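Local coordinates for protein GH26C (Muricauda sp. MAR_2010_75, PDB 6Q78) that probably hydrolyses beta-1,4-mannosidic linkages in mannans, as a family 26 glycoside hydrolase with the activity of an endo-mannanase, at residues 201-204 with 205-209; 249-252 with 253-257; 355-358 with 359-363. One frame throughout, in Å; residues are numbered along the deposited sequence.

Contact 1 (201-204 with 205-209); sequences EKIA and SFTKS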
loop_
_atom_site.group_PDB
_atom_site.type_symbol
_atom_site.label_atom_id
_atom_site.label_comp_id
_atom_site.label_asym_id
_atom_site.label_seq_id
_atom_site.Cartn_x
_atom_site.Cartn_y
_atom_site.Cartn_z
ATOM N N GLU A 201 -4.840 -18.711 3.912
ATOM C CA GLU A 201 -3.828 -19.753 3.740
ATOM C C GLU A 201 -3.120 -19.609 2.399
ATOM O O GLU A 201 -1.904 -19.837 2.310
ATOM C CB GLU A 201 -4.474 -21.132 3.900
ATOM C CG GLU A 201 -4.877 -21.395 5.367
ATOM C CD GLU A 201 -6.019 -22.399 5.544
ATOM O OE1 GLU A 201 -6.316 -23.175 4.601
ATOM O OE2 GLU A 201 -6.630 -22.419 6.644
ATOM N N LYS A 202 -3.853 -19.209 1.347
ATOM C CA LYS A 202 -3.208 -18.965 0.053
ATOM C C LYS A 202 -2.299 -17.741 0.117
ATOM O O LYS A 202 -1.170 -17.775 -0.387
ATOM C CB LYS A 202 -4.277 -18.758 -1.035
ATOM C CG LYS A 202 -3.709 -18.445 -2.428
ATOM C CD LYS A 202 -2.817 -19.610 -2.922
ATOM C CE LYS A 202 -2.018 -19.210 -4.177
ATOM N NZ LYS A 202 -2.925 -18.908 -5.341
ATOM N N ILE A 203 -2.746 -16.654 0.759
ATOM C CA ILE A 203 -1.861 -15.510 0.955
ATOM C C ILE A 203 -0.596 -15.932 1.695
ATOM O O ILE A 203 0.519 -15.518 1.343
ATOM C CB ILE A 203 -2.610 -14.379 1.687
ATOM C CG1 ILE A 203 -3.603 -13.724 0.704
ATOM C CG2 ILE A 203 -1.592 -13.332 2.252
ATOM C CD1 ILE A 203 -4.478 -12.667 1.351
ATOM N N ALA A 204 -0.744 -16.746 2.747
ATOM C CA ALA A 204 0.419 -17.156 3.533
ATOM C C ALA A 204 1.370 -18.017 2.721
ATOM O O ALA A 204 2.594 -17.819 2.791
ATOM C CB ALA A 204 -0.042 -17.901 4.784
ATOM N N SER A 205 0.850 -18.995 1.966
ATOM C CA SER A 205 1.739 -19.859 1.200
ATOM C C SER A 205 2.449 -19.062 0.112
ATOM O O SER A 205 3.658 -19.253 -0.118
ATOM C CB SER A 205 0.989 -21.070 0.640
ATOM O OG SER A 205 0.069 -20.680 -0.342
ATOM N N PHE A 206 1.746 -18.123 -0.531
ATOM C CA PHE A 206 2.423 -17.285 -1.512
ATOM C C PHE A 206 3.499 -16.453 -0.836
ATOM O O PHE A 206 4.633 -16.342 -1.337
ATOM C CB PHE A 206 1.401 -16.371 -2.219
ATOM C CG PHE A 206 2.014 -15.427 -3.213
ATOM C CD1 PHE A 206 2.456 -14.171 -2.824
ATOM C CD2 PHE A 206 2.191 -15.819 -4.535
ATOM C CE1 PHE A 206 3.007 -13.303 -3.761
ATOM C CE2 PHE A 206 2.772 -14.963 -5.459
ATOM C CZ PHE A 206 3.175 -13.718 -5.086
ATOM N N THR A 207 3.138 -15.803 0.272
ATOM C CA THR A 207 4.090 -14.901 0.924
ATOM C C THR A 207 5.328 -15.653 1.427
ATOM O O THR A 207 6.467 -15.162 1.292
ATOM C CB THR A 207 3.368 -14.189 2.065
ATOM O OG1 THR A 207 2.306 -13.383 1.532
ATOM C CG2 THR A 207 4.321 -13.261 2.838
ATOM N N LYS A 208 5.142 -16.851 2.000
ATOM C CA LYS A 208 6.290 -17.610 2.494
ATOM C C LYS A 208 7.109 -18.225 1.374
ATOM O O LYS A 208 8.196 -18.755 1.657
ATOM C CB LYS A 208 5.818 -18.725 3.391
ATOM C CG LYS A 208 5.247 -18.276 4.684
ATOM C CD LYS A 208 4.798 -19.546 5.419
ATOM C CE LYS A 208 4.264 -19.264 6.735
ATOM N NZ LYS A 208 3.972 -20.606 7.339
ATOM N N SER A 209 6.639 -18.153 0.127
ATOM C CA SER A 209 7.368 -18.664 -1.023
ATOM C C SER A 209 8.320 -17.634 -1.603
ATOM O O SER A 209 9.096 -17.982 -2.497
ATOM C CB SER A 209 6.415 -19.106 -2.152
ATOM O OG SER A 209 6.027 -18.016 -2.988
#
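Thr207 and Ile203 meet one turn apart on the barrel-facing side of helix 193-208, one of the outer helices of the TIM barrel. Their side chains run side by side in the same direction, Ile203 CG2 4.0 Å from Thr207 OG1. With OG1 set beside its own backbone N (chi1 -63°), the threonine hydroxyl turns back along the helix and donates to Ile203 O at 2.8 Å. The donor stands 35° out of the carbonyl plane, so the bond does not follow a lone pair. Thr207 N reaches the same oxygen from the opposite face of that plane, and the buried carbonyl is thus gripped by two donors; the hydroxyl bond probably helps hold the threonine rotamer. Both side chains pack on Met265 of strand 265-269 and on strand 220-223, through Phe222 for Ile203 and Ile220 for Thr207; this is the tight side of the contact.

Ser205, on the outer surface, is held more loosely. Its OG lies 3.2 Å from Lys202 O and 3.4 Å from Glu201 O, and its bond to Lys202 O is not settled, since its one proton has another acceptor within reach. The long side chains beside it have their charged ends bound elsewhere: Lys202 NZ makes a salt bridge with Glu137 and a hydrogen bond to Ile120 O, while Glu201 OE2 binds Tyr255 OH. The aliphatic part of Lys208 stays nearer the helix, its CG 3.3 Å from Ala204 O, before the extended chain carries NZ to Leu260 O. At the next residue, Ser209 OG donates to Phe206 O at 2.7 Å, an acceptor it shares with Ser209 N.

Contact 2 (249-252 with 253-257); sequences WQFT and VTYLK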
loop_
_atom_site.group_PDB
_atom_site.type_symbol
_atom_site.label_atom_id
_atom_site.label_comp_id
_atom_site.label_asym_id
_atom_site.label_seq_id
_atom_site.Cartn_x
_atom_site.Cartn_y
_atom_site.Cartn_z
ATOM N N TRP A 249 -10.124 -7.423 11.318
ATOM C CA TRP A 249 -8.705 -7.086 11.284
ATOM C C TRP A 249 -7.911 -7.925 12.283
ATOM O O TRP A 249 -6.840 -8.452 11.955
ATOM C CB TRP A 249 -8.514 -5.602 11.576
ATOM C CG TRP A 249 -7.941 -4.846 10.403
ATOM C CD1 TRP A 249 -8.651 -4.312 9.371
ATOM C CD2 TRP A 249 -6.551 -4.576 10.110
ATOM N NE1 TRP A 249 -7.806 -3.704 8.472
ATOM C CE2 TRP A 249 -6.517 -3.853 8.901
ATOM C CE3 TRP A 249 -5.332 -4.827 10.785
ATOM C CZ2 TRP A 249 -5.320 -3.409 8.343
ATOM C CZ3 TRP A 249 -4.183 -4.412 10.219
ATOM C CH2 TRP A 249 -4.179 -3.690 9.034
ATOM N N GLN A 250 -8.408 -8.031 13.524
ATOM C CA GLN A 250 -7.650 -8.750 14.545
ATOM C C GLN A 250 -7.584 -10.236 14.225
ATOM O O GLN A 250 -6.532 -10.869 14.399
ATOM C CB GLN A 250 -8.229 -8.492 15.933
ATOM C CG GLN A 250 -8.121 -7.017 16.323
ATOM C CD GLN A 250 -8.703 -6.752 17.689
ATOM O OE1 GLN A 250 -9.433 -7.577 18.240
ATOM N NE2 GLN A 250 -8.401 -5.574 18.241
ATOM N N PHE A 251 -8.698 -10.816 13.771
ATOM C CA PHE A 251 -8.665 -12.208 13.356
ATOM C C PHE A 251 -7.645 -12.410 12.249
ATOM O O PHE A 251 -6.859 -13.379 12.281
ATOM C CB PHE A 251 -10.029 -12.686 12.861
ATOM C CG PHE A 251 -9.957 -14.042 12.277
ATOM C CD1 PHE A 251 -9.991 -15.154 13.108
ATOM C CD2 PHE A 251 -9.809 -14.211 10.911
ATOM C CE1 PHE A 251 -9.860 -16.417 12.572
ATOM C CE2 PHE A 251 -9.672 -15.471 10.371
ATOM C CZ PHE A 251 -9.697 -16.571 11.195
ATOM N N THR A 252 -7.612 -11.494 11.280
ATOM C CA THR A 252 -6.749 -11.671 10.115
ATOM C C THR A 252 -5.283 -11.600 10.506
ATOM O O THR A 252 -4.470 -12.435 10.077
ATOM C CB THR A 252 -7.085 -10.597 9.079
ATOM O OG1 THR A 252 -8.443 -10.784 8.668
ATOM C CG2 THR A 252 -6.212 -10.716 7.859
ATOM N N VAL A 253 -4.916 -10.587 11.296
ATOM C CA VAL A 253 -3.511 -10.490 11.710
ATOM C C VAL A 253 -3.088 -11.731 12.486
ATOM O O VAL A 253 -2.015 -12.309 12.245
ATOM C CB VAL A 253 -3.301 -9.207 12.522
ATOM C CG1 VAL A 253 -1.910 -9.198 13.166
ATOM C CG2 VAL A 253 -3.472 -8.014 11.594
ATOM N N THR A 254 -3.908 -12.145 13.465
ATOM C CA THR A 254 -3.527 -13.271 14.300
ATOM C C THR A 254 -3.464 -14.562 13.502
ATOM O O THR A 254 -2.575 -15.394 13.729
ATOM C CB THR A 254 -4.512 -13.351 15.463
ATOM O OG1 THR A 254 -4.386 -12.154 16.257
ATOM C CG2 THR A 254 -4.264 -14.572 16.345
ATOM N N TYR A 255 -4.390 -14.756 12.558
ATOM C CA TYR A 255 -4.364 -15.993 11.790
ATOM C C TYR A 255 -3.115 -16.068 10.918
ATOM O O TYR A 255 -2.469 -17.125 10.837
ATOM C CB TYR A 255 -5.631 -16.098 10.942
ATOM C CG TYR A 255 -5.911 -17.504 10.428
ATOM C CD1 TYR A 255 -6.377 -18.485 11.279
ATOM C CD2 TYR A 255 -5.737 -17.836 9.093
ATOM C CE1 TYR A 255 -6.641 -19.762 10.823
ATOM C CE2 TYR A 255 -6.021 -19.119 8.621
ATOM C CZ TYR A 255 -6.453 -20.073 9.497
ATOM O OH TYR A 255 -6.726 -21.364 9.052
ATOM N N LEU A 256 -2.751 -14.952 10.277
ATOM C CA LEU A 256 -1.543 -14.941 9.451
ATOM C C LEU A 256 -0.271 -15.071 10.285
ATOM O O LEU A 256 0.596 -15.906 9.987
ATOM C CB LEU A 256 -1.474 -13.652 8.651
ATOM C CG LEU A 256 -2.472 -13.638 7.479
ATOM C CD1 LEU A 256 -2.604 -12.234 6.947
ATOM C CD2 LEU A 256 -1.957 -14.554 6.384
ATOM N N LYS A 257 -0.160 -14.275 11.352
ATOM C CA LYS A 257 1.077 -14.241 12.141
ATOM C C LYS A 257 1.240 -15.483 13.005
ATOM O O LYS A 257 2.329 -16.070 13.072
ATOM C CB LYS A 257 1.081 -12.974 12.993
ATOM C CG LYS A 257 2.136 -12.946 14.090
ATOM C CD LYS A 257 2.165 -11.550 14.736
ATOM C CE LYS A 257 0.899 -11.217 15.465
ATOM N NZ LYS A 257 0.892 -11.988 16.730
#
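Phe251 and Tyr255, one turn apart on helix 242-259 of the TIM barrel, lie side by side and point the same way. Their planes are nearly parallel, at 20°, but the centroids are 5.3 Å apart and the rings barely overlap, so this is no full stack. What touches is the far end of the phenylalanine, CZ, which sits 3.8 Å from Tyr255 CD1, while Tyr255 CB stands over one face of the Phe251 ring toward its rim. Both residues carry CG anti to the backbone N (chi1 173° for Phe251 and -163° for Tyr255), and this shared choice sends the two rings out along parallel courses.

A second apolar pair lies elsewhere round the helix. Trp249 and Val253 cross obliquely, Val253 CG2 being 3.8 Å from Trp249 CE3; the same methyl rests 3.4 Å from Trp249 O, close to the backbone bond that Val253 N makes to that oxygen. Thr252 and Leu256 run side by side in one direction, their CG2 and CD1 methyls 4.0 Å apart.

Outward from this first shell, different neighbours hold each group. Helix 193-208 covers the aromatic pair: Lys197 touches both Phe251 and Tyr255, and Leu200 touches both Tyr255 and Thr252. Against the barrel wall, Val253 packs on Phe267 and Leu256 on Met265, both from strand 265-269. Thr252 is tied through its hydroxyl to Leu248 O and Tyr196 OH, bonds that orient OG1 and leave CG2 to face Leu256. After this point the helix widens into a pi-type turn at 255-257, although Lys257 N still bonds Val253 O at 2.8 Å.

Contact 3 (355-358 with 359-363); sequences NLFE and ALTHN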
loop_
_atom_site.group_PDB
_atom_site.type_symbol
_atom_site.label_atom_id
_atom_site.label_comp_id
_atom_site.label_asym_id
_atom_site.label_seq_id
_atom_site.Cartn_x
_atom_site.Cartn_y
_atom_site.Cartn_z
ATOM N N ASN A 355 1.801 20.976 -5.380
ATOM C CA ASN A 355 0.614 20.446 -4.720
ATOM C C ASN A 355 0.975 19.200 -3.920
ATOM O O ASN A 355 0.942 19.214 -2.691
ATOM C CB ASN A 355 -0.508 20.156 -5.722
ATOM C CG ASN A 355 -1.061 21.416 -6.361
ATOM O OD1 ASN A 355 -0.501 22.519 -6.219
ATOM N ND2 ASN A 355 -2.190 21.266 -7.066
ATOM N N LEU A 356 1.320 18.109 -4.591
ATOM C CA LEU A 356 1.638 16.878 -3.883
ATOM C C LEU A 356 2.832 17.065 -2.956
ATOM O O LEU A 356 2.768 16.708 -1.773
ATOM C CB LEU A 356 1.901 15.753 -4.887
ATOM C CG LEU A 356 2.338 14.461 -4.204
ATOM C CD1 LEU A 356 1.218 13.890 -3.283
ATOM C CD2 LEU A 356 2.673 13.438 -5.273
ATOM N N PHE A 357 3.936 17.633 -3.466
ATOM C CA PHE A 357 5.128 17.748 -2.626
ATOM C C PHE A 357 4.844 18.568 -1.378
ATOM O O PHE A 357 5.298 18.222 -0.275
ATOM C CB PHE A 357 6.287 18.360 -3.402
ATOM C CG PHE A 357 7.562 18.463 -2.596
ATOM C CD1 PHE A 357 8.359 17.336 -2.404
ATOM C CD2 PHE A 357 7.927 19.667 -1.998
ATOM C CE1 PHE A 357 9.549 17.434 -1.642
ATOM C CE2 PHE A 357 9.095 19.763 -1.238
ATOM C CZ PHE A 357 9.903 18.650 -1.069
ATOM N N GLU A 358 4.105 19.658 -1.530
ATOM C CA GLU A 358 3.763 20.488 -0.380
ATOM C C GLU A 358 2.922 19.722 0.631
ATOM O O GLU A 358 3.157 19.810 1.840
ATOM C CB GLU A 358 3.044 21.751 -0.861
ATOM C CG GLU A 358 3.980 22.668 -1.587
ATOM C CD GLU A 358 5.012 23.223 -0.643
ATOM O OE1 GLU A 358 4.631 23.508 0.510
ATOM O OE2 GLU A 358 6.189 23.346 -1.034
ATOM N N ALA A 359 1.933 18.962 0.165
ATOM C CA ALA A 359 1.140 18.190 1.114
ATOM C C ALA A 359 1.985 17.159 1.846
ATOM O O ALA A 359 1.688 16.817 2.997
ATOM C CB ALA A 359 -0.026 17.514 0.384
ATOM N N LEU A 360 2.997 16.580 1.172
ATOM C CA LEU A 360 3.836 15.546 1.776
ATOM C C LEU A 360 4.875 16.089 2.743
ATOM O O LEU A 360 5.464 15.300 3.491
ATOM C CB LEU A 360 4.580 14.769 0.683
ATOM C CG LEU A 360 3.730 13.950 -0.287
ATOM C CD1 LEU A 360 4.548 13.340 -1.431
ATOM C CD2 LEU A 360 3.061 12.841 0.491
ATOM N N THR A 361 5.119 17.400 2.760
ATOM C CA THR A 361 6.239 17.907 3.540
ATOM C C THR A 361 5.883 19.062 4.474
ATOM O O THR A 361 6.568 19.256 5.476
ATOM C CB THR A 361 7.409 18.339 2.629
ATOM O OG1 THR A 361 6.985 19.386 1.737
ATOM C CG2 THR A 361 7.939 17.174 1.826
ATOM N N HIS A 362 4.881 19.876 4.149
ATOM C CA HIS A 362 4.639 21.081 4.941
ATOM C C HIS A 362 4.313 20.703 6.374
ATOM O O HIS A 362 3.717 19.655 6.639
ATOM C CB HIS A 362 3.451 21.848 4.356
ATOM C CG HIS A 362 3.126 23.124 5.073
ATOM N ND1 HIS A 362 3.877 24.268 4.923
ATOM C CD2 HIS A 362 2.118 23.439 5.922
ATOM C CE1 HIS A 362 3.357 25.231 5.664
ATOM N NE2 HIS A 362 2.289 24.752 6.282
ATOM N N ASN A 363 4.692 21.576 7.311
ATOM C CA ASN A 363 4.345 21.385 8.715
ATOM C C ASN A 363 4.958 20.105 9.281
ATOM O O ASN A 363 4.358 19.431 10.125
ATOM C CB ASN A 363 2.827 21.434 8.939
ATOM C CG ASN A 363 2.449 21.754 10.382
ATOM O OD1 ASN A 363 3.217 22.395 11.119
ATOM N ND2 ASN A 363 1.262 21.315 10.792
HETATM O O HOH W 1 5.582 24.078 2.659
#
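Thr361 closes over Phe357 on helix 351-361, and its rotamer decides how. The hydroxyl stands between the backbone N and the carbonyl carbon (chi1 60°), a position from which OG1 donates to Phe357 O at 2.9 Å, approaching from above the carbonyl plane. The same rotation places the methyl over the phenylalanine: CG2 lies 4.0 Å from the ring centroid and 20° off the normal, a CH-pi contact over one face. CG of Phe357 is anti to its N, which carries the ring under the threonine, the two side chains crossing at an angle.

Leu356 and Leu360 take different first torsions. Leu356 has CG anti to N (chi1 176°), whereas Leu360 has CG beside N, and the two chains meet at an angle, Leu356 CG 3.7 Å from Leu360 CD1. Both leucines pack on Leu333 of strand 330-336, with Leu356 also against Phe372 and Leu360 against Thr370 of strand 369-372.

On the outer side, Glu358 bends at chi2, bringing its carboxylate toward His362. OE1 and ND1 are 4.5 Å apart, with one water between them. That water lies 2.8 Å from His362 ND1; its 2.4 Å to Glu358 OE1 is suspiciously short, so this leg of the bridge is doubtful. Glu358 O meanwhile accepts from both Thr361 N and His362 N, the first well above its plane and the second, at 2.9 Å, only slightly tilted from it. Leucines against the strands, with Glu358 partly exposed and His362 exposed, give this segment an amphipathic character, as expected of an outer helix of a TIM barrel.

In the fold
All three contacts are local, between residues a turn apart on outer helices of the barrel, each about 18 to 19 Å from the centre of the chain and partly buried. Contacts 1 and 2 are neighbours: both helices pack on strand 265-269, and Ala204 CB lies 4.2 Å from Leu256 CD2. Contact 3 lies on the opposite side of the chain's centre, over strands 330-336 and 369-372, with nearest atoms about 20 Å from contact 2. Contact 2, inside its helix, relies on aromatic and aliphatic pairs. In contacts 1 and 3 a threonine hydroxyl bonds a carbonyl within the contact itself, while the Thr252 hydroxyl of contact 2 turns to Leu248 O just outside it.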